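Local atomic coordinates of beta-N-acetylhexosaminidase (Bacteroides fragilis, PDB entry 4PYS), a protein that probably removes terminal N-acetylhexosamine residues from glycans, as a glycoside hydrolase family 20 beta-N-acetylhexosaminidase. Residues L45-E48 with P52-A55; V91-A94 with G98-Y101; N386-L391 with R405-E410; F491-K496 with T501-D506. All coordinates share one frame; numbering follows the deposited sequence.

Contact 1 of 4, residues L45-E48 with P52-A55; sequences LFYE and PESA
Y47, on the last turn of helix 43-49, lays its aromatic ring against the side chain of E53, and these two residues with P52 supply nearly all of the 182 Å² buried here. CB of E53 sits squarely over the middle of the Y47 ring, 3.6 Å from its centroid, in a CH-pi contact only 1° off the ring normal. From there the glutamate runs outward over the same ring: CG stands anti to the backbone N (chi1 180°), the chain continues extended, and the carboxylate, its plane 17° from that of the ring, lies by the rim, with OE1 3.4 Å from Y47 CE2. Glutamate suits this exposed place because its methylenes cover the aromatic surface while its charged end remains at the protein surface. Tyrosine suits the other side: the ring is apolar enough to be covered, and its OH is hydrogen-bonded to the indole nitrogen of W58. P52 contributes mainly through its backbone, its CA lying 3.7 Å from Y47 O. Having no N-H and a restricted phi, proline fits a bend that follows a helix, and its carbonyl O accepts A55 N at 2.8 Å to close a short 3-10 turn. A55 then pairs through its backbone with I31. The contact lies at the return from helix to sheet in a beta-alpha-beta unit, where helix 43-49 links the parallel strands 31-35 and 56-58.

Contact 2 of 4, residues V91-A94 with G98-Y101; sequences VEAA and GFIY
A93 and F99 form the centre of this contact: the methyl of the alanine rests over the middle of the phenyl ring, CB lying 3.6 Å from its centroid and 10° off the normal, a CH-pi contact. The ring reaches this place because F99 holds CG beside its own backbone N (chi1 -77°), swinging the phenyl back along the helix toward the strand. A small residue suits position 93, since A93 CB also approaches the helix backbone, coming within 3.5 Å of F99 N. G98 makes that closeness possible; with no side chain on the facing surface, its carbonyl carbon C can lie 3.7 Å from A93 CB. These residues belong to a tight beta-to-alpha turn in the small alpha/beta domain that family 20 enzymes carry beside the catalytic barrel, where strand 89-93 of a mixed sheet runs into helix 96-109 and the helix folds back over the sheet. At its start, G98 N is hydrogen-bonded to D95 OD1. V91, two residues before A93 and on the same side of the strand, turns CG1 anti to its nitrogen (chi1 -177°) and sets it 4.0 Å from F99 CD1. Its carbonyl meets the ring differently, V91 O lying in the ring plane at the edge, 3.8 Å from F99 CE1. Between them E92 points away from the helix, and its carboxylate OE1 makes salt bridges to R81 and R83, as befits a charged residue on the other side of the strand.

Contact 3 of 4, residues N386-L391 with R405-E410; sequences NYYTYL and RTFDLE. With FMT (formic acid), chain J; FMT (formic acid), chain H.
F407 drives its ring against Y388 and the bend of chain after it, and this is the dense half of the contact. Y388 CB stands over the F407 ring, displaced toward its rim and 3.9 Å from its centroid, while Y388 CD1 comes to 3.3 Å from F407 CG. The two rings are inclined at 55°, neither stacked nor edge-to-face. With chi1 at 65°, F407 keeps CG between its backbone N and carbonyl carbon and aims the ring inward, where Y390 O lies near its plane, 3.2 Å from F407 CE2. The peptide before Y388 is cis, consistent with the sharp turn of the chain, and the buried Y388 O has no polar partner. R453 adds a cation-pi contact to F407.

The looser, polar half holds two formic acid molecules, probably from the crystallisation liquor. Y388 OH donates to O1 of one (chain J) at 2.8 Å. The other (chain H) bridges the segments: N386 ND2 donates to its O1 at 2.7 Å and R405 NH2 to its O2 at 2.9 Å. Amide and guanidinium donors suit a polar margin where a small oxygen-bearing molecule can bind. Segment 386-391 follows strand 381-383 at the C-terminal, active-site end of the family 20 TIM barrel.

Contact 4 of 4, residues F491-K496 with T501-D506; sequences FGPALK and TNYKWD
Y503 swings its ring directly opposite its nitrogen (chi1 -169°), while W505 turns the indole away from its carbonyl carbon (chi1 -72°), and between them these torsions carry both aromatic groups from the C-terminal tail to P493. The proline ring comes to meet them. Its CG lies over the centre of the Y503 ring, 4.0 Å from the centroid and 11° off the normal, a CH-pi contact. CD reaches closer to the phenolic end, 3.4 Å from Y503 CZ. On W505 the same CG approaches the six-membered ring obliquely, 3.8 Å from CH2. Y503 CD2 lies 3.4 Å above the indole plane of W505, so the proline packs on two aromatics that also touch each other. Proline suits the place well: it is compact and apolar, its ring fixes the backbone of a stretch without regular structure, and its ring methylenes present C-H bonds to the aromatic face. G492, lacking a side chain, brings only its CA to 3.8 Å from Y503 OH. The indole nitrogen of W505 is hydrogen-bonded to T396 OG1. The first segment runs into the short helix 496-499 and the second follows it; D498 and A499 of that helix also touch P493. Helix 470-486 packs on the F491 and A494 side chains, while R448 of helix 447-450 lies against Y503 and W505 and forms a salt bridge with the terminal carboxylate of D506.

Overall arrangement
Contacts 1 and 2 serve the same mixed sheet of the N-terminal domain, and they touch where L45 CD2 meets I100 CG2 at 3.7 Å. Contact 1 is a surface contact and uses a charged residue to cover an aromatic ring; contact 2, buried, covers the ring of F99 with alanine and valine, beside a glycine. Contacts 3 and 4 adjoin well away from these, nearest atoms about 17 Å or more from contacts 1 and 2, and are joined by probable hydrogen bonds from L409 N to A494 O and from K496 N to D408 OD2. Contact 3 joins a buried phenylalanine and a tyrosine to polar groups that hold formic acid, whereas the partly buried contact 4 is apolar packing of the C-terminal tail on a loop.

Contact 1 of 4, residues L45-E48 with P52-A55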
loop_
_atom_site.group_PDB
_atom_site.type_symbol
_atom_site.label_atom_id
_atom_site.label_comp_id
_atom_site.label_asym_id
_atom_site.label_seq_id
_atom_site.Cartn_x
_atom_site.Cartn_y
_atom_site.Cartn_z
ATOM N N LEU A 45 -18.738 2.283 5.531
ATOM C CA LEU A 45 -17.879 1.395 6.321
ATOM C C LEU A 45 -18.529 1.057 7.659
ATOM O O LEU A 45 -18.460 -0.083 8.129
ATOM C CB LEU A 45 -16.496 2.014 6.546
ATOM C CG LEU A 45 -15.464 1.144 7.271
ATOM C CD1 LEU A 45 -15.147 -0.110 6.454
ATOM C CD2 LEU A 45 -14.185 1.928 7.564
ATOM N N PHE A 46 -19.157 2.054 8.274
ATOM C CA PHE A 46 -19.865 1.840 9.529
ATOM C C PHE A 46 -20.998 0.830 9.345
ATOM O O PHE A 46 -21.171 -0.081 10.164
ATOM C CB PHE A 46 -20.424 3.173 10.058
ATOM C CG PHE A 46 -21.181 3.034 11.345
ATOM C CD1 PHE A 46 -20.510 3.074 12.561
ATOM C CD2 PHE A 46 -22.560 2.849 11.344
ATOM C CE1 PHE A 46 -21.192 2.930 13.752
ATOM C CE2 PHE A 46 -23.255 2.704 12.533
ATOM C CZ PHE A 46 -22.570 2.747 13.742
ATOM N N TYR A 47 -21.777 0.987 8.278
ATOM C CA TYR A 47 -22.893 0.073 8.024
ATOM C C TYR A 47 -22.396 -1.351 7.777
ATOM O O TYR A 47 -23.042 -2.332 8.144
ATOM C CB TYR A 47 -23.725 0.538 6.825
ATOM C CG TYR A 47 -24.472 1.842 7.023
ATOM C CD1 TYR A 47 -24.934 2.229 8.278
ATOM C CD2 TYR A 47 -24.720 2.687 5.946
ATOM C CE1 TYR A 47 -25.615 3.423 8.451
ATOM C CE2 TYR A 47 -25.398 3.875 6.108
ATOM C CZ TYR A 47 -25.844 4.239 7.363
ATOM O OH TYR A 47 -26.519 5.428 7.521
ATOM N N GLU A 48 -21.238 -1.461 7.148
ATOM C CA GLU A 48 -20.684 -2.762 6.812
ATOM C C GLU A 48 -20.072 -3.487 8.015
ATOM O O GLU A 48 -20.161 -4.714 8.121
ATOM C CB GLU A 48 -19.628 -2.584 5.717
ATOM C CG GLU A 48 -19.008 -3.877 5.226
ATOM C CD GLU A 48 -17.897 -3.631 4.224
ATOM O OE1 GLU A 48 -18.131 -2.912 3.224
ATOM O OE2 GLU A 48 -16.788 -4.158 4.444
ATOM N N PRO A 52 -25.854 -2.260 10.708
ATOM C CA PRO A 52 -26.509 -2.162 9.398
ATOM C C PRO A 52 -27.377 -0.914 9.316
ATOM O O PRO A 52 -28.003 -0.559 10.315
ATOM C CB PRO A 52 -27.431 -3.391 9.372
ATOM C CG PRO A 52 -26.899 -4.318 10.411
ATOM C CD PRO A 52 -26.315 -3.438 11.470
ATOM N N GLU A 53 -27.445 -0.285 8.148
ATOM C CA GLU A 53 -28.281 0.900 7.963
ATOM C C GLU A 53 -29.732 0.689 8.421
ATOM O O GLU A 53 -30.387 1.627 8.885
ATOM C CB GLU A 53 -28.221 1.370 6.501
ATOM C CG GLU A 53 -29.068 2.607 6.191
ATOM C CD GLU A 53 -28.702 3.256 4.866
ATOM O OE1 GLU A 53 -27.893 2.671 4.116
ATOM O OE2 GLU A 53 -29.222 4.354 4.582
ATOM N N SER A 54 -30.225 -0.544 8.319
ATOM C CA SER A 54 -31.606 -0.844 8.696
ATOM C C SER A 54 -31.849 -0.625 10.189
ATOM O O SER A 54 -32.988 -0.442 10.618
ATOM C CB SER A 54 -31.976 -2.284 8.319
ATOM O OG SER A 54 -31.242 -3.212 9.102
ATOM N N ALA A 55 -30.774 -0.649 10.974
ATOM C CA ALA A 55 -30.876 -0.493 12.424
ATOM C C ALA A 55 -30.540 0.925 12.887
ATOM O O ALA A 55 -30.601 1.221 14.085
ATOM C CB ALA A 55 -29.973 -1.493 13.123
#

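Contact 2 of 4, residues V91-A94 with G98-Y101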
loop_
_atom_site.group_PDB
_atom_site.type_symbol
_atom_site.label_atom_id
_atom_site.label_comp_id
_atom_site.label_asym_id
_atom_site.label_seq_id
_atom_site.Cartn_x
_atom_site.Cartn_y
_atom_site.Cartn_z
ATOM N N VAL A 91 -17.878 10.636 18.767
ATOM C CA VAL A 91 -16.711 10.431 17.921
ATOM C C VAL A 91 -16.361 11.763 17.287
ATOM O O VAL A 91 -17.214 12.410 16.675
ATOM C CB VAL A 91 -16.991 9.421 16.793
ATOM C CG1 VAL A 91 -15.719 9.176 15.981
ATOM C CG2 VAL A 91 -17.512 8.106 17.362
ATOM N N GLU A 92 -15.112 12.183 17.441
ATOM C CA GLU A 92 -14.660 13.428 16.829
ATOM C C GLU A 92 -13.500 13.164 15.890
ATOM O O GLU A 92 -12.674 12.294 16.162
ATOM C CB GLU A 92 -14.216 14.426 17.894
ATOM C CG GLU A 92 -15.340 14.894 18.782
ATOM C CD GLU A 92 -14.826 15.635 19.983
ATOM O OE1 GLU A 92 -14.261 14.992 20.895
ATOM O OE2 GLU A 92 -14.982 16.864 19.999
ATOM N N ALA A 93 -13.432 13.926 14.799
ATOM C CA ALA A 93 -12.319 13.812 13.855
ATOM C C ALA A 93 -12.097 15.138 13.156
ATOM O O ALA A 93 -13.006 15.959 13.081
ATOM C CB ALA A 93 -12.596 12.707 12.829
ATOM N N ALA A 94 -10.893 15.369 12.635
ATOM C CA ALA A 94 -10.673 16.601 11.871
ATOM C C ALA A 94 -11.044 16.433 10.404
ATOM O O ALA A 94 -11.275 17.414 9.697
ATOM C CB ALA A 94 -9.230 17.078 12.006
ATOM N N GLY A 98 -10.022 10.441 9.766
ATOM C CA GLY A 98 -10.167 10.261 11.202
ATOM C C GLY A 98 -11.399 9.465 11.579
ATOM O O GLY A 98 -11.333 8.601 12.444
ATOM N N PHE A 99 -12.531 9.739 10.927
ATOM C CA PHE A 99 -13.752 8.995 11.231
ATOM C C PHE A 99 -13.607 7.527 10.849
ATOM O O PHE A 99 -14.099 6.636 11.539
ATOM C CB PHE A 99 -14.945 9.601 10.477
ATOM C CG PHE A 99 -15.476 10.876 11.082
ATOM C CD1 PHE A 99 -15.808 10.948 12.437
ATOM C CD2 PHE A 99 -15.663 12.007 10.290
ATOM C CE1 PHE A 99 -16.324 12.136 12.987
ATOM C CE2 PHE A 99 -16.158 13.199 10.835
ATOM C CZ PHE A 99 -16.493 13.254 12.188
ATOM N N ILE A 100 -12.941 7.271 9.737
ATOM C CA ILE A 100 -12.720 5.893 9.314
ATOM C C ILE A 100 -11.846 5.145 10.315
ATOM O O ILE A 100 -12.133 4.001 10.692
ATOM C CB ILE A 100 -12.124 5.859 7.894
ATOM C CG1 ILE A 100 -13.234 6.222 6.903
ATOM C CG2 ILE A 100 -11.528 4.469 7.585
ATOM C CD1 ILE A 100 -12.770 6.522 5.529
ATOM N N TYR A 101 -10.801 5.804 10.790
ATOM C CA TYR A 101 -9.932 5.155 11.755
ATOM C C TYR A 101 -10.631 4.981 13.096
ATOM O O TYR A 101 -10.425 3.972 13.772
ATOM C CB TYR A 101 -8.600 5.914 11.877
ATOM C CG TYR A 101 -7.842 5.900 10.562
ATOM C CD1 TYR A 101 -7.868 4.776 9.745
ATOM C CD2 TYR A 101 -7.138 7.020 10.120
ATOM C CE1 TYR A 101 -7.187 4.755 8.516
ATOM C CE2 TYR A 101 -6.453 7.007 8.900
ATOM C CZ TYR A 101 -6.486 5.867 8.111
ATOM O OH TYR A 101 -5.820 5.842 6.895
#

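Contact 3 of 4, residues N386-L391 with R405-E410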
loop_
_atom_site.group_PDB
_atom_site.type_symbol
_atom_site.label_atom_id
_atom_site.label_comp_id
_atom_site.label_asym_id
_atom_site.label_seq_id
_atom_site.Cartn_x
_atom_site.Cartn_y
_atom_site.Cartn_z
ATOM N N ASN A 386 13.742 -3.971 2.037
ATOM C CA ASN A 386 13.483 -5.402 1.988
ATOM C C ASN A 386 13.646 -6.073 3.344
ATOM O O ASN A 386 12.744 -6.791 3.789
ATOM C CB ASN A 386 14.279 -6.112 0.866
ATOM C CG ASN A 386 15.731 -5.647 0.744
ATOM O OD1 ASN A 386 16.318 -5.066 1.660
ATOM N ND2 ASN A 386 16.330 -5.937 -0.413
ATOM N N TYR A 387 14.774 -5.832 4.006
ATOM C CA TYR A 387 14.836 -6.025 5.459
ATOM C C TYR A 387 14.203 -4.772 6.073
ATOM O O TYR A 387 14.770 -3.689 5.911
ATOM C CB TYR A 387 16.294 -6.043 5.932
ATOM C CG TYR A 387 17.109 -7.276 5.598
ATOM C CD1 TYR A 387 16.575 -8.326 4.857
ATOM C CD2 TYR A 387 18.417 -7.387 6.051
ATOM C CE1 TYR A 387 17.344 -9.457 4.563
ATOM C CE2 TYR A 387 19.183 -8.501 5.767
ATOM C CZ TYR A 387 18.645 -9.530 5.026
ATOM O OH TYR A 387 19.428 -10.632 4.754
ATOM N N TYR A 388 13.057 -4.863 6.758
ATOM C CA TYR A 388 12.255 -6.074 6.929
ATOM C C TYR A 388 10.792 -5.758 6.646
ATOM O O TYR A 388 9.901 -6.014 7.477
ATOM C CB TYR A 388 12.378 -6.576 8.371
ATOM C CG TYR A 388 13.768 -7.064 8.704
ATOM C CD1 TYR A 388 14.286 -8.201 8.093
ATOM C CD2 TYR A 388 14.560 -6.410 9.648
ATOM C CE1 TYR A 388 15.554 -8.661 8.386
ATOM C CE2 TYR A 388 15.832 -6.873 9.951
ATOM C CZ TYR A 388 16.321 -8.002 9.320
ATOM O OH TYR A 388 17.590 -8.474 9.610
ATOM N N THR A 389 10.538 -5.192 5.469
ATOM C CA THR A 389 9.175 -4.886 5.068
ATOM C C THR A 389 8.698 -5.747 3.911
ATOM O O THR A 389 7.534 -5.638 3.514
ATOM C CB THR A 389 8.983 -3.392 4.675
ATOM O OG1 THR A 389 9.526 -3.143 3.362
ATOM C CG2 THR A 389 9.639 -2.463 5.705
ATOM N N TYR A 390 9.580 -6.589 3.355
ATOM C CA TYR A 390 9.183 -7.487 2.267
ATOM C C TYR A 390 8.599 -8.785 2.812
ATOM O O TYR A 390 9.325 -9.739 3.107
ATOM C CB TYR A 390 10.353 -7.791 1.328
ATOM C CG TYR A 390 10.583 -6.704 0.295
ATOM C CD1 TYR A 390 10.108 -5.407 0.494
ATOM C CD2 TYR A 390 11.263 -6.984 -0.886
ATOM C CE1 TYR A 390 10.321 -4.404 -0.474
ATOM C CE2 TYR A 390 11.475 -6.001 -1.844
ATOM C CZ TYR A 390 11.007 -4.722 -1.635
ATOM O OH TYR A 390 11.222 -3.766 -2.623
ATOM N N LEU A 391 7.279 -8.812 2.936
ATOM C CA LEU A 391 6.581 -9.942 3.548
ATOM C C LEU A 391 6.616 -11.196 2.689
ATOM O O LEU A 391 6.257 -12.283 3.153
ATOM C CB LEU A 391 5.135 -9.531 3.864
ATOM C CG LEU A 391 5.063 -8.350 4.828
ATOM C CD1 LEU A 391 3.675 -7.710 4.788
ATOM C CD2 LEU A 391 5.405 -8.810 6.236
ATOM N N ARG A 405 17.220 -14.247 2.585
ATOM C CA ARG A 405 15.963 -13.527 2.389
ATOM C C ARG A 405 14.844 -14.169 3.198
ATOM O O ARG A 405 13.806 -14.559 2.665
ATOM C CB ARG A 405 15.600 -13.412 0.906
ATOM C CG ARG A 405 16.593 -12.562 0.122
ATOM C CD ARG A 405 16.058 -12.174 -1.252
ATOM N NE ARG A 405 15.854 -13.342 -2.099
ATOM C CZ ARG A 405 14.997 -13.389 -3.117
ATOM N NH1 ARG A 405 14.870 -14.500 -3.826
ATOM N NH2 ARG A 405 14.262 -12.329 -3.416
ATOM N N THR A 406 15.091 -14.281 4.499
ATOM C CA THR A 406 14.089 -14.721 5.458
ATOM C C THR A 406 14.168 -13.797 6.660
ATOM O O THR A 406 15.230 -13.221 6.929
ATOM C CB THR A 406 14.332 -16.173 5.949
ATOM O OG1 THR A 406 15.581 -16.264 6.648
ATOM C CG2 THR A 406 14.347 -17.155 4.768
ATOM N N PHE A 407 13.055 -13.663 7.378
ATOM C CA PHE A 407 13.038 -12.964 8.669
ATOM C C PHE A 407 11.750 -13.246 9.438
ATOM O O PHE A 407 10.756 -13.682 8.851
ATOM C CB PHE A 407 13.260 -11.442 8.515
ATOM C CG PHE A 407 12.162 -10.714 7.771
ATOM C CD1 PHE A 407 11.068 -10.190 8.452
ATOM C CD2 PHE A 407 12.252 -10.508 6.401
ATOM C CE1 PHE A 407 10.070 -9.503 7.784
ATOM C CE2 PHE A 407 11.248 -9.814 5.725
ATOM C CZ PHE A 407 10.167 -9.315 6.411
ATOM N N ASP A 408 11.755 -12.993 10.746
ATOM C CA ASP A 408 10.550 -13.256 11.520
ATOM C C ASP A 408 10.022 -12.029 12.256
ATOM O O ASP A 408 10.458 -10.899 12.008
ATOM C CB ASP A 408 10.760 -14.472 12.466
ATOM C CG ASP A 408 11.671 -14.170 13.647
ATOM O OD1 ASP A 408 12.108 -13.011 13.821
ATOM O OD2 ASP A 408 11.945 -15.109 14.430
ATOM N N LEU A 409 9.073 -12.247 13.158
ATOM C CA LEU A 409 8.398 -11.133 13.818
ATOM C C LEU A 409 9.344 -10.329 14.715
ATOM O O LEU A 409 9.208 -9.096 14.826
ATOM C CB LEU A 409 7.190 -11.639 14.619
ATOM C CG LEU A 409 6.222 -10.572 15.143
ATOM C CD1 LEU A 409 5.481 -9.877 13.991
ATOM C CD2 LEU A 409 5.222 -11.204 16.104
ATOM N N GLU A 410 10.301 -11.011 15.345
ATOM C CA GLU A 410 11.324 -10.318 16.130
ATOM C C GLU A 410 12.198 -9.429 15.260
ATOM O O GLU A 410 12.533 -8.315 15.659
ATOM C CB GLU A 410 12.210 -11.306 16.916
ATOM C CG GLU A 410 11.688 -11.641 18.300
ATOM C CD GLU A 410 12.686 -12.429 19.152
ATOM O OE1 GLU A 410 12.238 -13.310 19.905
ATOM O OE2 GLU A 410 13.904 -12.161 19.073
HETATM C C FMT J . 18.186 -11.342 8.864
HETATM O O1 FMT J . 18.906 -10.526 8.297
HETATM O O2 FMT J . 17.959 -12.475 8.432
HETATM C C FMT H . 14.578 -8.335 -2.584
HETATM O O1 FMT H . 15.620 -7.892 -2.106
HETATM O O2 FMT H . 14.413 -9.525 -2.874
#

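Contact 4 of 4, residues F491-K496 with T501-D506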
loop_
_atom_site.group_PDB
_atom_site.type_symbol
_atom_site.label_atom_id
_atom_site.label_comp_id
_atom_site.label_asym_id
_atom_site.label_seq_id
_atom_site.Cartn_x
_atom_site.Cartn_y
_atom_site.Cartn_z
ATOM N N PHE A 491 -3.260 -16.646 9.880
ATOM C CA PHE A 491 -1.905 -16.334 10.325
ATOM C C PHE A 491 -0.885 -17.383 9.901
ATOM O O PHE A 491 -1.154 -18.576 9.988
ATOM C CB PHE A 491 -1.874 -16.220 11.845
ATOM C CG PHE A 491 -2.306 -14.869 12.358
ATOM C CD1 PHE A 491 -3.436 -14.246 11.841
ATOM C CD2 PHE A 491 -1.598 -14.245 13.364
ATOM C CE1 PHE A 491 -3.835 -13.004 12.311
ATOM C CE2 PHE A 491 -1.998 -13.001 13.843
ATOM C CZ PHE A 491 -3.110 -12.390 13.317
ATOM N N GLY A 492 0.293 -16.939 9.469
ATOM C CA GLY A 492 1.421 -17.853 9.324
ATOM C C GLY A 492 2.219 -17.872 10.625
ATOM O O GLY A 492 1.761 -17.307 11.623
ATOM N N PRO A 493 3.418 -18.495 10.621
ATOM C CA PRO A 493 4.227 -18.549 11.851
ATOM C C PRO A 493 4.792 -17.177 12.216
ATOM O O PRO A 493 5.046 -16.344 11.337
ATOM C CB PRO A 493 5.347 -19.551 11.503
ATOM C CG PRO A 493 5.486 -19.452 10.006
ATOM C CD PRO A 493 4.082 -19.166 9.483
ATOM N N ALA A 494 4.947 -16.925 13.512
ATOM C CA ALA A 494 5.412 -15.619 13.982
ATOM C C ALA A 494 6.916 -15.624 14.207
ATOM O O ALA A 494 7.635 -14.709 13.791
ATOM C CB ALA A 494 4.697 -15.240 15.280
ATOM N N LEU A 495 7.381 -16.647 14.909
ATOM C CA LEU A 495 8.796 -16.772 15.218
ATOM C C LEU A 495 9.395 -17.916 14.430
ATOM O O LEU A 495 8.696 -18.867 14.053
ATOM C CB LEU A 495 9.010 -16.986 16.721
ATOM C CG LEU A 495 8.566 -15.829 17.614
ATOM C CD1 LEU A 495 8.929 -16.097 19.069
ATOM C CD2 LEU A 495 9.167 -14.524 17.138
ATOM N N LYS A 496 10.693 -17.828 14.171
ATOM C CA LYS A 496 11.364 -18.831 13.360
ATOM C C LYS A 496 11.093 -20.230 13.934
ATOM O O LYS A 496 10.897 -21.187 13.182
ATOM C CB LYS A 496 12.867 -18.527 13.286
ATOM C CG LYS A 496 13.579 -19.123 12.075
ATOM C CD LYS A 496 15.051 -18.728 12.045
ATOM N N THR A 501 10.876 -27.271 10.958
ATOM C CA THR A 501 11.874 -27.661 9.970
ATOM C C THR A 501 11.316 -27.775 8.553
ATOM O O THR A 501 12.031 -27.537 7.577
ATOM C CB THR A 501 12.536 -28.994 10.361
ATOM O OG1 THR A 501 12.574 -29.860 9.221
ATOM C CG2 THR A 501 11.741 -29.666 11.468
ATOM N N ASN A 502 10.044 -28.142 8.443
ATOM C CA ASN A 502 9.412 -28.289 7.136
ATOM C C ASN A 502 8.069 -27.564 7.040
ATOM O O ASN A 502 7.055 -28.186 6.736
ATOM C CB ASN A 502 9.230 -29.770 6.792
ATOM N N TYR A 503 8.053 -26.260 7.309
ATOM C CA TYR A 503 6.818 -25.489 7.155
ATOM C C TYR A 503 6.377 -25.473 5.692
ATOM O O TYR A 503 7.202 -25.361 4.783
ATOM C CB TYR A 503 6.963 -24.058 7.689
ATOM C CG TYR A 503 5.636 -23.333 7.771
ATOM C CD1 TYR A 503 4.802 -23.496 8.871
ATOM C CD2 TYR A 503 5.206 -22.502 6.736
ATOM C CE1 TYR A 503 3.582 -22.854 8.945
ATOM C CE2 TYR A 503 3.987 -21.848 6.806
ATOM C CZ TYR A 503 3.180 -22.033 7.912
ATOM O OH TYR A 503 1.965 -21.389 7.986
ATOM N N LYS A 504 5.074 -25.609 5.468
ATOM C CA LYS A 504 4.531 -25.645 4.117
ATOM C C LYS A 504 4.256 -24.224 3.626
ATOM O O LYS A 504 3.281 -23.601 4.042
ATOM C CB LYS A 504 3.248 -26.481 4.089
ATOM C CG LYS A 504 2.658 -26.680 2.701
ATOM C CD LYS A 504 1.597 -27.774 2.703
ATOM N N TRP A 505 5.112 -23.706 2.752
ATOM C CA TRP A 505 4.937 -22.328 2.267
ATOM C C TRP A 505 4.105 -22.285 0.990
ATOM O O TRP A 505 3.785 -21.211 0.476
ATOM C CB TRP A 505 6.300 -21.659 2.046
ATOM C CG TRP A 505 6.986 -21.338 3.332
ATOM C CD1 TRP A 505 8.064 -21.971 3.876
ATOM C CD2 TRP A 505 6.617 -20.311 4.253
ATOM N NE1 TRP A 505 8.394 -21.395 5.081
ATOM C CE2 TRP A 505 7.517 -20.372 5.336
ATOM C CE3 TRP A 505 5.612 -19.339 4.264
ATOM C CZ2 TRP A 505 7.437 -19.501 6.419
ATOM C CZ3 TRP A 505 5.535 -18.476 5.338
ATOM C CH2 TRP A 505 6.444 -18.561 6.400
ATOM N N ASP A 506 3.768 -23.462 0.471
ATOM C CA ASP A 506 2.964 -23.533 -0.742
ATOM C C ASP A 506 1.731 -24.416 -0.583
ATOM O O ASP A 506 1.192 -24.913 -1.573
ATOM C CB ASP A 506 3.820 -23.994 -1.927
ATOM C CG ASP A 506 4.666 -25.198 -1.594
ATOM O OD1 ASP A 506 4.241 -25.992 -0.725
ATOM O OD2 ASP A 506 5.752 -25.345 -2.201
ATOM O OXT ASP A 506 1.255 -24.650 0.534
#